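Local coordinates for ribulose-1,5-bisphosphate carboxylase/oxygenase large subunit (Rhodopseudomonas palustris, PDB 3QFW), which is a RuBisCO-like protein with the RuBisCO large-subunit fold, probably catalysing an enolase-type reaction rather than carboxylation of ribulose bisphosphate, at residues V160-D165 with L200-I205. Numbering follows the deposited sequence.
Sequences VDLIKD and LYAPNI
D165 and Y201 join two neighbouring parallel strands, 162-165 and 200-202, of the TIM barrel in the RuBisCO-type catalytic domain, a worked example of how a beta-alpha-beta unit is tied at the C-terminal ends of its strands. Helix 177-195 makes the crossover. The backbone follows the parallel pattern: I163 N donates to L200 O and I163 O accepts from A202 N, each at 2.7 Å, while L200 N to D161 O and D165 N to A202 O extend the pairing at both ends. Y201, on the same face as I163, can be followed outward. Its CB and CG both lie 4.0 Å from I163 O; with CG anti to the backbone N (chi1 173°), the ring runs along the neighbouring strand, CD1 coming to 3.2 Å from the same oxygen. CE1 and CZ each reach D165 OD1 at 3.5 Å, and the hydroxyl OH donates to OD1 at 2.7 Å, on the syn side but 32° out of the carboxylate plane. Ring and carboxylate planes stand 69° apart, and P203 CD covers one ring face near its rim. The other carboxylate oxygen, OD2, forms a salt bridge with R180 of the crossover helix, so both oxygens are engaged. With an alanine at D165 the carboxylate is gone, and the Y201 hydroxyl, N204 N and the R180 guanidinium would probably be left without this acceptor. On the opposite face, L162 CD1 packs against L200 CB and A202 CB. Beyond the strand end, N204 N donates to D165 OD2 at 2.9 Å, approaching from above the carboxylate plane.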
loop_
_atom_site.group_PDB
_atom_site.type_symbol
_atom_site.label_atom_id
_atom_site.label_comp_id
_atom_site.label_asym_id
_atom_site.label_seq_id
_atom_site.Cartn_x
_atom_site.Cartn_y
_atom_site.Cartn_z
ATOM N N VAL B 160 18.370 -26.755 3.031
ATOM C CA VAL B 160 17.318 -25.750 3.213
ATOM C C VAL B 160 16.275 -25.887 2.103
ATOM O O VAL B 160 16.629 -25.990 0.931
ATOM C CB VAL B 160 17.912 -24.333 3.189
ATOM C CG1 VAL B 160 16.816 -23.266 3.329
ATOM C CG2 VAL B 160 18.944 -24.184 4.287
ATOM N N ASP B 161 14.994 -25.883 2.464
ATOM C CA ASP B 161 13.927 -26.035 1.471
ATOM C C ASP B 161 13.722 -24.837 0.523
ATOM O O ASP B 161 13.503 -25.021 -0.683
ATOM C CB ASP B 161 12.607 -26.386 2.160
ATOM C CG ASP B 161 12.705 -27.650 2.983
ATOM O OD1 ASP B 161 12.887 -28.732 2.381
ATOM O OD2 ASP B 161 12.595 -27.563 4.228
ATOM N N LEU B 162 13.780 -23.614 1.053
ATOM C CA LEU B 162 13.551 -22.434 0.214
ATOM C C LEU B 162 14.541 -21.308 0.490
ATOM O O LEU B 162 14.787 -20.928 1.636
ATOM C CB LEU B 162 12.095 -21.937 0.309
ATOM C CG LEU B 162 11.653 -20.733 -0.549
ATOM C CD1 LEU B 162 12.330 -20.720 -1.911
ATOM C CD2 LEU B 162 10.131 -20.679 -0.727
ATOM N N ILE B 163 15.128 -20.816 -0.590
ATOM C CA ILE B 163 16.044 -19.698 -0.547
ATOM C C ILE B 163 15.350 -18.522 -1.211
ATOM O O ILE B 163 14.903 -18.610 -2.353
ATOM C CB ILE B 163 17.345 -20.034 -1.275
ATOM C CG1 ILE B 163 18.009 -21.244 -0.592
ATOM C CG2 ILE B 163 18.269 -18.818 -1.316
ATOM C CD1 ILE B 163 19.310 -21.657 -1.201
ATOM N N LYS B 164 15.229 -17.435 -0.463
ATOM C CA LYS B 164 14.549 -16.247 -0.955
ATOM C C LYS B 164 15.535 -15.095 -1.023
ATOM O O LYS B 164 16.497 -15.045 -0.256
ATOM C CB LYS B 164 13.396 -15.877 -0.016
ATOM C CG LYS B 164 13.866 -15.459 1.380
ATOM C CD LYS B 164 12.712 -15.225 2.346
ATOM C CE LYS B 164 12.014 -13.894 2.128
ATOM N NZ LYS B 164 12.897 -12.678 2.313
ATOM N N ASP B 165 15.287 -14.163 -1.939
ATOM C CA ASP B 165 15.998 -12.897 -1.944
ATOM C C ASP B 165 15.691 -12.139 -0.663
ATOM O O ASP B 165 14.605 -12.255 -0.096
ATOM C CB ASP B 165 15.543 -12.030 -3.114
ATOM C CG ASP B 165 16.303 -12.310 -4.392
ATOM O OD1 ASP B 165 17.294 -13.071 -4.352
ATOM O OD2 ASP B 165 15.907 -11.752 -5.440
ATOM N N LEU B 200 14.232 -24.827 -3.333
ATOM C CA LEU B 200 13.634 -23.803 -4.203
ATOM C C LEU B 200 14.283 -22.429 -4.030
ATOM O O LEU B 200 14.742 -22.078 -2.941
ATOM C CB LEU B 200 12.136 -23.669 -3.919
ATOM C CG LEU B 200 11.210 -24.852 -4.192
ATOM C CD1 LEU B 200 9.916 -24.672 -3.421
ATOM C CD2 LEU B 200 10.926 -24.989 -5.680
ATOM N N TYR B 201 14.303 -21.649 -5.106
ATOM C CA TYR B 201 14.745 -20.252 -5.039
ATOM C C TYR B 201 13.623 -19.274 -5.391
ATOM O O TYR B 201 12.966 -19.409 -6.426
ATOM C CB TYR B 201 15.959 -20.033 -5.940
ATOM C CG TYR B 201 16.394 -18.590 -6.082
ATOM C CD1 TYR B 201 16.591 -17.782 -4.966
ATOM C CD2 TYR B 201 16.637 -18.042 -7.337
ATOM C CE1 TYR B 201 16.995 -16.446 -5.109
ATOM C CE2 TYR B 201 17.048 -16.728 -7.478
ATOM C CZ TYR B 201 17.230 -15.938 -6.367
ATOM O OH TYR B 201 17.646 -14.621 -6.527
ATOM N N ALA B 202 13.414 -18.288 -4.524
ATOM C CA ALA B 202 12.368 -17.288 -4.719
ATOM C C ALA B 202 12.962 -15.876 -4.865
ATOM O O ALA B 202 13.197 -15.190 -3.876
ATOM C CB ALA B 202 11.382 -17.334 -3.559
ATOM N N PRO B 203 13.257 -15.462 -6.102
ATOM C CA PRO B 203 13.751 -14.097 -6.341
ATOM C C PRO B 203 12.648 -13.048 -6.174
ATOM O O PRO B 203 11.471 -13.335 -6.411
ATOM C CB PRO B 203 14.221 -14.144 -7.798
ATOM C CG PRO B 203 13.454 -15.275 -8.398
ATOM C CD PRO B 203 13.312 -16.291 -7.314
ATOM N N ASN B 204 13.027 -11.843 -5.758
ATOM C CA ASN B 204 12.041 -10.802 -5.507
ATOM C C ASN B 204 11.714 -10.023 -6.767
ATOM O O ASN B 204 12.578 -9.328 -7.309
ATOM C CB ASN B 204 12.510 -9.847 -4.405
ATOM C CG ASN B 204 11.466 -8.795 -4.073
ATOM O OD1 ASN B 204 10.355 -9.125 -3.658
ATOM N ND2 ASN B 204 11.816 -7.517 -4.265
ATOM N N ILE B 205 10.479 -10.137 -7.243
ATOM C CA ILE B 205 10.038 -9.324 -8.382
ATOM C C ILE B 205 9.427 -7.992 -7.938
ATOM O O ILE B 205 8.762 -7.927 -6.906
ATOM C CB ILE B 205 9.086 -10.085 -9.316
ATOM C CG1 ILE B 205 7.849 -10.564 -8.552
ATOM C CG2 ILE B 205 9.821 -11.269 -9.935
ATOM C CD1 ILE B 205 6.698 -10.951 -9.451
#